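Side-chain contacts in NalP translocator (Neisseria meningitidis, PDB 1UYN), which forms the outer-membrane beta-barrel pore of an autotransporter, through which its secreted serine protease passenger domain is moved to the bacterial cell surface: residues Y14-A19 with W95-A100; D23-R28 with G152-L157; I136-G141 with F189-S194; R180-K185 with N237-T242. All coordinates share one frame; numbering follows the deposited sequence.

In the fold
All four contacts belong to one closed barrel of twelve antiparallel strands with helix 12-34 inside it. Contacts 1 and 2 both use that helix, their centres about 17 Å apart, and tie it to strands 82-97 and 145-163. Contacts 3 and 4 share strand 172-192, their centres about 25 Å apart. Contact 4, whose centre is about 10 Å from that of contact 2, sits one strand further round the sheet and brings in the loop after strand 224-235. Along the chain, contact 1 closes before contacts 3 and 4 open, whereas contacts 1 and 2 interleave. Contacts 1 and 2 thus join helix to barrel wall, while contacts 3 and 4 join wall to wall and wall to loop.

Contact 1: residues Y14-A19 with W95-A100; sequences YADSTA and WSENSA
Asp16, on the helix that fills the pore of this twelve-stranded autotransporter barrel, lays its CB over one face of the Trp95 indole, near the C-terminal end of strand 82-97. The CB of Asp16 stands 3.0 Å above the ring plane of Trp95, offset toward the rim, and comes within 3.4 Å of Trp95 NE1. On the same face, farther off, the backbone of Ser17 passes over the pyrrole side, its N 4.1 Å from Trp95 CD1. With CG anti to the backbone N (chi1 165°), the Trp95 side chain extends toward the helix and offers it this face. The Asp16 carboxylate itself does not lie flat on the indole, the two planes being 67° apart. Glu97, its chain extended beyond CG, brings its acid beside that of Asp16, and the two carboxylates cross at about a right angle. Asp16 OD2 and Glu97 OE2 are modelled 2.5 Å apart, and one of the acids may be protonated. Gln58 touches Trp95 and its NE2 binds Asp16 O, while Ser17 OG turns back to Val13 O in its own helix. What fixes the end of Glu97 is a bond at the indole edge: Trp95 NE1 donates almost in the ring plane to Glu97 OE2, from above the carboxylate plane, at 2.8 Å and 158°.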
loop_
_atom_site.group_PDB
_atom_site.type_symbol
_atom_site.label_atom_id
_atom_site.label_comp_id
_atom_site.label_asym_id
_atom_site.label_seq_id
_atom_site.Cartn_x
_atom_site.Cartn_y
_atom_site.Cartn_z
ATOM N N TYR A 14 -5.084 -18.529 5.052
ATOM C CA TYR A 14 -5.201 -17.395 5.935
ATOM C C TYR A 14 -3.914 -16.566 6.035
ATOM O O TYR A 14 -3.982 -15.356 5.993
ATOM C CB TYR A 14 -5.683 -17.824 7.289
ATOM C CG TYR A 14 -7.029 -18.425 7.205
ATOM C CD1 TYR A 14 -8.134 -17.643 7.265
ATOM C CD2 TYR A 14 -7.197 -19.799 7.050
ATOM C CE1 TYR A 14 -9.399 -18.201 7.153
ATOM C CE2 TYR A 14 -8.457 -20.366 6.956
ATOM C CZ TYR A 14 -9.541 -19.555 6.999
ATOM O OH TYR A 14 -10.792 -20.056 6.906
ATOM N N ALA A 15 -2.751 -17.202 6.180
ATOM C CA ALA A 15 -1.473 -16.464 6.229
ATOM C C ALA A 15 -1.260 -15.631 4.976
ATOM O O ALA A 15 -0.864 -14.494 5.053
ATOM C CB ALA A 15 -0.287 -17.417 6.389
ATOM N N ASP A 16 -1.532 -16.237 3.831
ATOM C CA ASP A 16 -1.288 -15.665 2.531
ATOM C C ASP A 16 -2.178 -14.495 2.201
ATOM O O ASP A 16 -1.726 -13.527 1.587
ATOM C CB ASP A 16 -1.515 -16.753 1.473
ATOM C CG ASP A 16 -0.425 -17.807 1.476
ATOM O OD1 ASP A 16 0.596 -17.586 2.145
ATOM O OD2 ASP A 16 -0.490 -18.896 0.858
ATOM N N SER A 17 -3.455 -14.601 2.535
ATOM C CA SER A 17 -4.398 -13.494 2.311
ATOM C C SER A 17 -4.045 -12.322 3.200
ATOM O O SER A 17 -3.924 -11.188 2.729
ATOM C CB SER A 17 -5.827 -13.912 2.542
ATOM O OG SER A 17 -5.964 -14.647 3.744
ATOM N N THR A 18 -3.793 -12.580 4.479
ATOM C CA THR A 18 -3.303 -11.505 5.348
ATOM C C THR A 18 -2.052 -10.848 4.792
ATOM O O THR A 18 -1.975 -9.633 4.713
ATOM C CB THR A 18 -3.001 -12.004 6.736
ATOM O OG1 THR A 18 -4.160 -12.638 7.280
ATOM C CG2 THR A 18 -2.737 -10.826 7.646
ATOM N N ALA A 19 -1.075 -11.654 4.417
ATOM C CA ALA A 19 0.145 -11.149 3.758
ATOM C C ALA A 19 -0.166 -10.279 2.522
ATOM O O ALA A 19 0.461 -9.229 2.324
ATOM C CB ALA A 19 1.019 -12.318 3.336
ATOM N N TRP A 95 -7.458 -13.001 -3.064
ATOM C CA TRP A 95 -6.289 -13.843 -3.079
ATOM C C TRP A 95 -6.720 -15.316 -3.423
ATOM O O TRP A 95 -7.615 -15.888 -2.826
ATOM C CB TRP A 95 -5.568 -13.747 -1.738
ATOM C CG TRP A 95 -4.584 -14.865 -1.578
ATOM C CD1 TRP A 95 -4.821 -16.070 -1.002
ATOM C CD2 TRP A 95 -3.246 -14.920 -2.095
ATOM N NE1 TRP A 95 -3.703 -16.856 -1.091
ATOM C CE2 TRP A 95 -2.717 -16.175 -1.751
ATOM C CE3 TRP A 95 -2.435 -14.022 -2.805
ATOM C CZ2 TRP A 95 -1.426 -16.576 -2.099
ATOM C CZ3 TRP A 95 -1.134 -14.418 -3.151
ATOM C CH2 TRP A 95 -0.651 -15.688 -2.803
ATOM N N SER A 96 -6.037 -15.906 -4.393
ATOM C CA SER A 96 -6.346 -17.245 -4.892
ATOM C C SER A 96 -5.176 -18.172 -4.701
ATOM O O SER A 96 -4.054 -17.736 -4.713
ATOM C CB SER A 96 -6.649 -17.196 -6.388
ATOM O OG SER A 96 -8.027 -17.183 -6.561
ATOM N N GLU A 97 -5.466 -19.458 -4.606
ATOM C CA GLU A 97 -4.482 -20.511 -4.367
ATOM C C GLU A 97 -5.070 -21.797 -4.924
ATOM O O GLU A 97 -6.256 -21.828 -5.278
ATOM C CB GLU A 97 -4.343 -20.738 -2.883
ATOM C CG GLU A 97 -3.293 -19.919 -2.207
ATOM C CD GLU A 97 -3.287 -20.147 -0.702
ATOM O OE1 GLU A 97 -3.725 -21.218 -0.256
ATOM O OE2 GLU A 97 -2.839 -19.249 0.040
ATOM N N ASN A 98 -4.286 -22.871 -4.966
ATOM C CA ASN A 98 -4.888 -24.165 -5.165
ATOM C C ASN A 98 -5.847 -24.323 -3.974
ATOM O O ASN A 98 -5.485 -24.032 -2.808
ATOM C CB ASN A 98 -3.846 -25.306 -5.219
ATOM C CG ASN A 98 -4.506 -26.716 -5.333
ATOM O OD1 ASN A 98 -5.202 -27.021 -6.333
ATOM N ND2 ASN A 98 -4.299 -27.572 -4.302
ATOM N N SER A 99 -7.087 -24.711 -4.272
ATOM C CA SER A 99 -7.977 -25.224 -3.242
ATOM C C SER A 99 -8.798 -24.199 -2.469
ATOM O O SER A 99 -9.613 -24.593 -1.619
ATOM C CB SER A 99 -7.175 -26.070 -2.218
ATOM O OG SER A 99 -7.122 -27.421 -2.627
ATOM N N ALA A 100 -8.593 -22.909 -2.731
ATOM C CA ALA A 100 -9.034 -21.876 -1.790
ATOM C C ALA A 100 -8.864 -20.473 -2.321
ATOM O O ALA A 100 -7.865 -20.153 -2.962
ATOM C CB ALA A 100 -8.242 -21.981 -0.474
#

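Contact 2: residues D23-R28 with G152-L157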
loop_
_atom_site.group_PDB
_atom_site.type_symbol
_atom_site.label_atom_id
_atom_site.label_comp_id
_atom_site.label_asym_id
_atom_site.label_seq_id
_atom_site.Cartn_x
_atom_site.Cartn_y
_atom_site.Cartn_z
ATOM N N ASP A 23 0.639 -6.148 2.090
ATOM C CA ASP A 23 1.507 -5.803 0.972
ATOM C C ASP A 23 0.811 -4.708 0.184
ATOM O O ASP A 23 1.422 -3.712 -0.173
ATOM C CB ASP A 23 1.710 -7.039 0.138
ATOM C CG ASP A 23 2.681 -6.839 -0.973
ATOM O OD1 ASP A 23 3.885 -6.770 -0.699
ATOM O OD2 ASP A 23 2.341 -6.809 -2.158
ATOM N N MET A 24 -0.487 -4.870 -0.036
ATOM C CA MET A 24 -1.281 -3.833 -0.674
ATOM C C MET A 24 -1.302 -2.566 0.115
ATOM O O MET A 24 -1.232 -1.496 -0.469
ATOM C CB MET A 24 -2.715 -4.295 -0.935
ATOM C CG MET A 24 -2.911 -4.771 -2.379
ATOM S SD MET A 24 -4.327 -5.805 -2.611
ATOM C CE MET A 24 -3.668 -6.963 -3.746
ATOM N N GLN A 25 -1.423 -2.693 1.428
ATOM C CA GLN A 25 -1.429 -1.579 2.368
ATOM C C GLN A 25 -0.155 -0.752 2.314
ATOM O O GLN A 25 -0.209 0.444 2.517
ATOM C CB GLN A 25 -1.616 -2.068 3.795
ATOM C CG GLN A 25 -2.066 -1.002 4.748
ATOM C CD GLN A 25 -3.576 -0.759 4.726
ATOM O OE1 GLN A 25 -4.222 -0.942 3.695
ATOM N NE2 GLN A 25 -4.134 -0.287 5.861
ATOM N N GLY A 26 0.991 -1.350 2.032
ATOM C CA GLY A 26 2.209 -0.575 1.934
ATOM C C GLY A 26 2.165 0.377 0.746
ATOM O O GLY A 26 2.769 1.468 0.763
ATOM N N ARG A 27 1.518 -0.042 -0.329
ATOM C CA ARG A 27 1.428 0.835 -1.476
ATOM C C ARG A 27 0.382 1.912 -1.209
ATOM O O ARG A 27 0.575 3.067 -1.627
ATOM C CB ARG A 27 1.112 0.072 -2.748
ATOM C CG ARG A 27 2.236 -0.872 -3.191
ATOM C CD ARG A 27 1.917 -1.528 -4.494
ATOM N NE ARG A 27 1.009 -2.626 -4.254
ATOM C CZ ARG A 27 1.411 -3.798 -3.810
ATOM N NH1 ARG A 27 2.709 -4.013 -3.572
ATOM N NH2 ARG A 27 0.529 -4.766 -3.608
ATOM N N ARG A 28 -0.694 1.564 -0.499
ATOM C CA ARG A 28 -1.693 2.576 -0.166
ATOM C C ARG A 28 -1.045 3.707 0.595
ATOM O O ARG A 28 -1.349 4.870 0.352
ATOM C CB ARG A 28 -2.858 2.002 0.657
ATOM C CG ARG A 28 -3.659 1.025 -0.133
ATOM C CD ARG A 28 -4.763 0.362 0.627
ATOM N NE ARG A 28 -5.411 -0.700 -0.170
ATOM C CZ ARG A 28 -5.376 -2.000 0.125
ATOM N NH1 ARG A 28 -4.699 -2.466 1.189
ATOM N NH2 ARG A 28 -6.000 -2.857 -0.663
ATOM N N GLY A 152 -8.847 -8.300 11.374
ATOM C CA GLY A 152 -7.604 -7.828 11.928
ATOM C C GLY A 152 -7.508 -6.307 11.903
ATOM O O GLY A 152 -8.396 -5.600 11.473
ATOM N N THR A 153 -6.402 -5.836 12.450
ATOM C CA THR A 153 -6.007 -4.453 12.454
ATOM C C THR A 153 -4.608 -4.439 11.957
ATOM O O THR A 153 -3.812 -5.304 12.304
ATOM C CB THR A 153 -6.020 -3.934 13.843
ATOM O OG1 THR A 153 -7.316 -4.167 14.383
ATOM C CG2 THR A 153 -5.918 -2.407 13.851
ATOM N N LEU A 154 -4.322 -3.480 11.105
ATOM C CA LEU A 154 -2.976 -3.226 10.644
ATOM C C LEU A 154 -2.621 -1.779 10.866
ATOM O O LEU A 154 -3.347 -0.889 10.432
ATOM C CB LEU A 154 -2.904 -3.543 9.173
ATOM C CG LEU A 154 -1.608 -3.225 8.486
ATOM C CD1 LEU A 154 -0.419 -4.005 9.137
ATOM C CD2 LEU A 154 -1.822 -3.561 7.027
ATOM N N MET A 155 -1.506 -1.521 11.526
ATOM C CA MET A 155 -1.023 -0.153 11.656
ATOM C C MET A 155 0.288 0.030 10.976
ATOM O O MET A 155 1.105 -0.839 10.992
ATOM C CB MET A 155 -0.861 0.220 13.101
ATOM C CG MET A 155 -2.225 0.365 13.735
ATOM S SD MET A 155 -2.151 0.667 15.507
ATOM C CE MET A 155 -0.394 1.816 15.606
ATOM N N GLN A 156 0.504 1.173 10.389
ATOM C CA GLN A 156 1.812 1.441 9.843
ATOM C C GLN A 156 2.310 2.738 10.452
ATOM O O GLN A 156 1.522 3.677 10.725
ATOM C CB GLN A 156 1.757 1.551 8.316
ATOM C CG GLN A 156 1.184 0.341 7.606
ATOM C CD GLN A 156 0.754 0.716 6.232
ATOM O OE1 GLN A 156 0.049 1.714 6.059
ATOM N NE2 GLN A 156 1.155 -0.060 5.244
ATOM N N LEU A 157 3.617 2.750 10.703
ATOM C CA LEU A 157 4.358 3.951 11.051
ATOM C C LEU A 157 5.581 4.091 10.145
ATOM O O LEU A 157 6.321 3.133 9.913
ATOM C CB LEU A 157 4.822 3.872 12.495
ATOM C CG LEU A 157 3.970 4.682 13.460
ATOM C CD1 LEU A 157 4.350 4.292 14.875
ATOM C CD2 LEU A 157 4.258 6.196 13.240
HETATM O O HOH W 1 -2.631 0.334 8.025
#
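Leu154 and Gln156, two residues apart on strand 145-163, both point into the twelve-stranded antiparallel barrel of the translocator domain and meet Gln25 on the helix inside the pore. The short helix and strand segments run at 42° to each other, with axes 10.1 Å apart, so the space between them is bridged by side chains. Leu154 comes first: its CD2 methyl packs against the aliphatic part of Gln25, 3.4 Å from Gln25 CG, and the two side chains approach from opposite directions. The backbone of the same residue is linked to the helix through a water, which donates to Leu154 O and accepts from Gln25 NE2 at 2.7 Å. The bend of the Gln25 chain at chi2 (83°) lets CB and CG lie against Leu154 CD2 while the amide goes on to the water and to Ser108 of the barrel wall, which NE2 also binds. At the other end of that amide, Gln25 OE1 accepts from Arg28 NH1 at 3.0 Å, about one turn on in the helix. Gln156, the next inward residue of the strand, then reaches in with an extended chain, its amide crossing that of Gln25 obliquely. Its OE1 is bound by Ser128 of the neighbouring strand, which leaves the NH2 group turned to the helix. There Gln156 NE2 donates to the carbonyl Gln25 O at 3.1 Å, nearly straight at 164°, coming from above the carbonyl plane.

Contact 3: residues I136-G141 with F189-S194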
loop_
_atom_site.group_PDB
_atom_site.type_symbol
_atom_site.label_atom_id
_atom_site.label_comp_id
_atom_site.label_asym_id
_atom_site.label_seq_id
_atom_site.Cartn_x
_atom_site.Cartn_y
_atom_site.Cartn_z
ATOM N N ILE A 136 -12.671 -16.422 3.666
ATOM C CA ILE A 136 -11.991 -17.503 3.006
ATOM C C ILE A 136 -13.023 -18.514 2.671
ATOM O O ILE A 136 -13.871 -18.754 3.466
ATOM C CB ILE A 136 -10.971 -18.094 3.966
ATOM C CG1 ILE A 136 -9.632 -17.337 3.881
ATOM C CG2 ILE A 136 -10.741 -19.531 3.648
ATOM C CD1 ILE A 136 -9.685 -15.844 4.159
ATOM N N SER A 137 -12.991 -19.070 1.470
ATOM C CA SER A 137 -13.555 -20.394 1.261
ATOM C C SER A 137 -12.485 -21.313 0.703
ATOM O O SER A 137 -11.693 -20.908 -0.133
ATOM C CB SER A 137 -14.777 -20.383 0.362
ATOM O OG SER A 137 -14.664 -19.360 -0.561
ATOM N N ARG A 138 -12.444 -22.537 1.224
ATOM C CA ARG A 138 -11.500 -23.543 0.766
ATOM C C ARG A 138 -12.162 -24.879 0.519
ATOM O O ARG A 138 -12.753 -25.463 1.427
ATOM C CB ARG A 138 -10.323 -23.790 1.740
ATOM C CG ARG A 138 -10.360 -23.173 3.081
ATOM C CD ARG A 138 -9.212 -23.665 3.950
ATOM N NE ARG A 138 -9.736 -24.475 5.045
ATOM C CZ ARG A 138 -9.321 -25.681 5.382
ATOM N NH1 ARG A 138 -8.351 -26.284 4.718
ATOM N NH2 ARG A 138 -9.884 -26.293 6.409
ATOM N N SER A 139 -12.028 -25.351 -0.717
ATOM C CA SER A 139 -12.347 -26.717 -1.059
ATOM C C SER A 139 -11.614 -27.614 -0.090
ATOM O O SER A 139 -10.399 -27.518 0.085
ATOM C CB SER A 139 -11.947 -27.044 -2.502
ATOM O OG SER A 139 -10.539 -27.145 -2.627
ATOM N N THR A 140 -12.388 -28.448 0.572
ATOM C CA THR A 140 -11.885 -29.363 1.551
ATOM C C THR A 140 -12.139 -30.794 1.092
ATOM O O THR A 140 -11.630 -31.719 1.703
ATOM C CB THR A 140 -12.573 -29.060 2.888
ATOM O OG1 THR A 140 -11.993 -29.854 3.935
ATOM C CG2 THR A 140 -14.050 -29.469 2.874
ATOM N N GLY A 141 -12.909 -30.971 0.012
ATOM C CA GLY A 141 -13.337 -32.296 -0.447
ATOM C C GLY A 141 -14.062 -32.299 -1.795
ATOM O O GLY A 141 -13.760 -31.486 -2.664
ATOM N N PHE A 189 -10.326 -16.973 14.850
ATOM C CA PHE A 189 -11.462 -17.289 14.014
ATOM C C PHE A 189 -11.662 -18.788 13.990
ATOM O O PHE A 189 -10.844 -19.554 14.486
ATOM C CB PHE A 189 -11.236 -16.792 12.594
ATOM C CG PHE A 189 -10.109 -17.486 11.891
ATOM C CD1 PHE A 189 -8.797 -17.137 12.157
ATOM C CD2 PHE A 189 -10.360 -18.508 10.998
ATOM C CE1 PHE A 189 -7.762 -17.782 11.536
ATOM C CE2 PHE A 189 -9.334 -19.157 10.380
ATOM C CZ PHE A 189 -8.017 -18.790 10.653
ATOM N N ALA A 190 -12.776 -19.188 13.393
ATOM C CA ALA A 190 -13.095 -20.599 13.180
ATOM C C ALA A 190 -13.946 -20.687 11.924
ATOM O O ALA A 190 -14.766 -19.812 11.660
ATOM C CB ALA A 190 -13.807 -21.197 14.387
ATOM N N GLU A 191 -13.719 -21.735 11.146
ATOM C CA GLU A 191 -14.491 -22.010 9.934
ATOM C C GLU A 191 -15.801 -22.711 10.254
ATOM O O GLU A 191 -15.793 -23.608 11.019
ATOM C CB GLU A 191 -13.657 -22.895 9.006
ATOM C CG GLU A 191 -12.339 -22.248 8.597
ATOM C CD GLU A 191 -11.516 -23.121 7.671
ATOM O OE1 GLU A 191 -11.349 -24.331 7.948
ATOM O OE2 GLU A 191 -11.040 -22.593 6.652
ATOM N N LYS A 192 -16.920 -22.268 9.684
ATOM C CA LYS A 192 -18.166 -23.061 9.678
ATOM C C LYS A 192 -18.242 -23.885 8.411
ATOM O O LYS A 192 -17.437 -23.702 7.493
ATOM C CB LYS A 192 -19.443 -22.210 9.814
ATOM C CG LYS A 192 -19.377 -20.786 9.224
ATOM C CD LYS A 192 -20.781 -20.281 8.736
ATOM C CE LYS A 192 -20.738 -18.770 8.240
ATOM N NZ LYS A 192 -20.241 -18.570 6.826
ATOM N N GLY A 193 -19.194 -24.821 8.389
ATOM C CA GLY A 193 -19.602 -25.486 7.171
ATOM C C GLY A 193 -18.878 -26.753 6.804
ATOM O O GLY A 193 -19.275 -27.395 5.852
ATOM N N SER A 194 -17.842 -27.139 7.531
ATOM C CA SER A 194 -17.105 -28.372 7.207
ATOM C C SER A 194 -16.743 -29.196 8.428
ATOM O O SER A 194 -16.503 -28.657 9.505
ATOM C CB SER A 194 -15.822 -28.047 6.449
ATOM O OG SER A 194 -15.143 -29.225 6.054
#
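Arg138 and Glu191 form the tight centre of this contact, a side-on salt bridge in which each carboxylate oxygen takes its own nitrogen. Arg138 NE lies 2.8 Å from Glu191 OE2, and Arg138 NH2 lies 2.9 Å from Glu191 OE1. Both oxygens use their syn lone pairs, and the guanidinium and carboxylate planes are only 14° apart, so the paired bonds hold the two groups nearly coplanar. The bend of the arginine chain at chi3 (-112°) turns its NE edge to the acid. Glu191, extended beyond CG, crosses the arginine chain at about a right angle. Its OE2 also binds Tyr14 OH of the helix in the pore, so this buried carboxylate joins two strands to the start of that helix. Beside it the CG2 methyl of Ile136 adds a looser contact, 4.3 Å from Glu191 OE2.

Beyond the salt bridge the contact becomes thin and more open to solvent. Thr140 meets Ser194 through its CG2 methyl, 3.4 Å from Ser194 OG, while that hydroxyl is engaged with Leu196 N. Strands 121-139 and 172-192 are separated by strand 145-163, and the arrangement is that of charged side chains bridging across an intervening strand at the end of a transmembrane beta-barrel.

Contact 4: residues R180-K185 with N237-T242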
loop_
_atom_site.group_PDB
_atom_site.type_symbol
_atom_site.label_atom_id
_atom_site.label_comp_id
_atom_site.label_asym_id
_atom_site.label_seq_id
_atom_site.Cartn_x
_atom_site.Cartn_y
_atom_site.Cartn_z
ATOM N N ARG A 180 9.406 1.632 7.499
ATOM C CA ARG A 180 7.979 1.539 7.785
ATOM C C ARG A 180 7.830 0.362 8.732
ATOM O O ARG A 180 8.365 -0.673 8.478
ATOM C CB ARG A 180 7.199 1.282 6.513
ATOM C CG ARG A 180 5.671 1.342 6.698
ATOM C CD ARG A 180 4.931 0.173 6.037
ATOM N NE ARG A 180 5.223 0.099 4.627
ATOM C CZ ARG A 180 5.285 -1.011 3.910
ATOM N NH1 ARG A 180 5.110 -2.208 4.448
ATOM N NH2 ARG A 180 5.561 -0.911 2.611
ATOM N N TYR A 181 7.129 0.535 9.832
ATOM C CA TYR A 181 6.852 -0.547 10.748
ATOM C C TYR A 181 5.394 -0.946 10.604
ATOM O O TYR A 181 4.540 -0.102 10.771
ATOM C CB TYR A 181 7.088 -0.077 12.177
ATOM C CG TYR A 181 7.033 -1.189 13.206
ATOM C CD1 TYR A 181 7.986 -2.179 13.205
ATOM C CD2 TYR A 181 6.040 -1.226 14.188
ATOM C CE1 TYR A 181 7.961 -3.215 14.133
ATOM C CE2 TYR A 181 6.003 -2.238 15.142
ATOM C CZ TYR A 181 6.983 -3.241 15.098
ATOM O OH TYR A 181 7.024 -4.282 16.014
ATOM N N ASP A 182 5.121 -2.216 10.285
ATOM C CA ASP A 182 3.761 -2.731 10.171
ATOM C C ASP A 182 3.467 -3.546 11.368
ATOM O O ASP A 182 4.140 -4.541 11.604
ATOM C CB ASP A 182 3.620 -3.681 8.989
ATOM C CG ASP A 182 3.841 -3.022 7.682
ATOM O OD1 ASP A 182 3.756 -1.772 7.603
ATOM O OD2 ASP A 182 4.124 -3.704 6.679
ATOM N N LEU A 183 2.440 -3.160 12.101
ATOM C CA LEU A 183 1.961 -3.921 13.249
ATOM C C LEU A 183 0.613 -4.515 12.880
ATOM O O LEU A 183 -0.340 -3.799 12.649
ATOM C CB LEU A 183 1.798 -2.993 14.435
ATOM C CG LEU A 183 1.466 -3.602 15.785
ATOM C CD1 LEU A 183 2.476 -4.696 16.214
ATOM C CD2 LEU A 183 1.446 -2.507 16.784
ATOM N N LEU A 184 0.521 -5.836 12.839
ATOM C CA LEU A 184 -0.719 -6.500 12.453
ATOM C C LEU A 184 -1.200 -7.222 13.688
ATOM O O LEU A 184 -0.465 -8.011 14.230
ATOM C CB LEU A 184 -0.471 -7.506 11.335
ATOM C CG LEU A 184 -1.774 -8.195 10.884
ATOM C CD1 LEU A 184 -2.077 -7.889 9.444
ATOM C CD2 LEU A 184 -1.672 -9.682 11.075
ATOM N N LYS A 185 -2.399 -6.916 14.156
ATOM C CA LYS A 185 -3.045 -7.745 15.164
ATOM C C LYS A 185 -4.228 -8.423 14.441
ATOM O O LYS A 185 -5.085 -7.741 13.867
ATOM C CB LYS A 185 -3.499 -6.906 16.369
ATOM C CG LYS A 185 -2.463 -5.855 16.955
ATOM C CD LYS A 185 -2.057 -6.151 18.434
ATOM C CE LYS A 185 -1.973 -4.919 19.425
ATOM N NZ LYS A 185 -2.686 -3.687 18.942
ATOM N N ASN A 237 12.956 -7.805 9.099
ATOM C CA ASN A 237 12.712 -8.928 10.007
ATOM C C ASN A 237 11.630 -9.836 9.506
ATOM O O ASN A 237 11.213 -9.749 8.372
ATOM C CB ASN A 237 12.417 -8.451 11.432
ATOM C CG ASN A 237 11.072 -7.727 11.581
ATOM O OD1 ASN A 237 10.688 -6.887 10.745
ATOM N ND2 ASN A 237 10.381 -7.994 12.695
ATOM N N GLY A 238 11.168 -10.731 10.346
ATOM C CA GLY A 238 10.191 -11.730 9.934
ATOM C C GLY A 238 8.808 -11.199 9.671
ATOM O O GLY A 238 8.317 -10.274 10.341
ATOM N N ARG A 239 8.168 -11.765 8.664
ATOM C CA ARG A 239 6.799 -11.395 8.369
ATOM C C ARG A 239 6.080 -12.690 8.182
ATOM O O ARG A 239 5.893 -13.149 7.080
ATOM C CB ARG A 239 6.702 -10.529 7.131
ATOM C CG ARG A 239 5.331 -9.911 6.943
ATOM C CD ARG A 239 5.137 -9.243 5.615
ATOM N NE ARG A 239 5.835 -7.952 5.467
ATOM C CZ ARG A 239 5.389 -6.773 5.940
ATOM N NH1 ARG A 239 4.255 -6.695 6.650
ATOM N NH2 ARG A 239 6.092 -5.680 5.718
ATOM N N ASP A 240 5.726 -13.289 9.308
ATOM C CA ASP A 240 4.991 -14.546 9.374
ATOM C C ASP A 240 3.563 -14.254 9.820
ATOM O O ASP A 240 3.344 -13.708 10.926
ATOM C CB ASP A 240 5.661 -15.431 10.424
ATOM C CG ASP A 240 5.485 -16.912 10.176
ATOM O OD1 ASP A 240 4.566 -17.333 9.417
ATOM O OD2 ASP A 240 6.258 -17.720 10.769
ATOM N N TYR A 241 2.612 -14.596 8.963
ATOM C CA TYR A 241 1.216 -14.492 9.311
ATOM C C TYR A 241 0.570 -15.858 9.411
ATOM O O TYR A 241 -0.636 -15.979 9.395
ATOM C CB TYR A 241 0.509 -13.604 8.315
ATOM C CG TYR A 241 1.023 -12.184 8.312
ATOM C CD1 TYR A 241 1.387 -11.549 9.506
ATOM C CD2 TYR A 241 1.116 -11.474 7.123
ATOM C CE1 TYR A 241 1.877 -10.259 9.519
ATOM C CE2 TYR A 241 1.598 -10.151 7.102
ATOM C CZ TYR A 241 1.990 -9.549 8.316
ATOM O OH TYR A 241 2.470 -8.261 8.334
ATOM N N THR A 242 1.375 -16.888 9.577
ATOM C CA THR A 242 0.862 -18.217 9.819
ATOM C C THR A 242 0.280 -18.294 11.217
ATOM O O THR A 242 0.980 -18.051 12.190
ATOM C CB THR A 242 1.974 -19.238 9.626
ATOM O OG1 THR A 242 2.290 -19.301 8.226
ATOM C CG2 THR A 242 1.504 -20.617 9.967
HETATM O O HOH W 2 3.920 -7.505 10.174
#
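A single carboxylate oxygen, Asp182 OD2, takes three N-H groups from two arginines, Arg180 of its own strand and Arg239 of the loop that follows strand 224-235. The network lies on the inner wall of the barrel, where this loop folds against strand 172-192. Arg239 grips OD2 end-on, with Arg239 NH2 at 2.9 Å and Arg239 NH1 at 3.0 Å from Asp182 OD2. NH1 uses the anti lone pair, and NH2 comes to the anti side 32° out of the carboxylate plane. Arg180 NH1 takes the syn lone pair of Asp182 OD2, at 2.9 Å. The carboxylate thus brings the two guanidinium groups together, their planes 47° apart, with Arg180 NH1 and Arg239 NH2 separated by 3.8 Å. Further acids share the charge, Asp235 at Arg239 NE and Glu233 at Arg180 NH2, so the cluster probably has its positive charges well balanced. A bend at chi3 (-74°) turns the Arg239 guanidinium so that its outer edge faces the strand. The same Arg239 NH1 donates to Tyr241 OH, which ties the loop to itself, and a water joins that hydroxyl to Asp182 O of the strand. Asp240, between them, makes an Asx turn by accepting from the backbone N of Thr242. Farther along, Leu184 lies obliquely against the tyrosine ring, and Thr18 of the helix in the pore touches both residues. The apolar end of the contact closes with Leu184 CD2 3.9 Å from Tyr241 CD1.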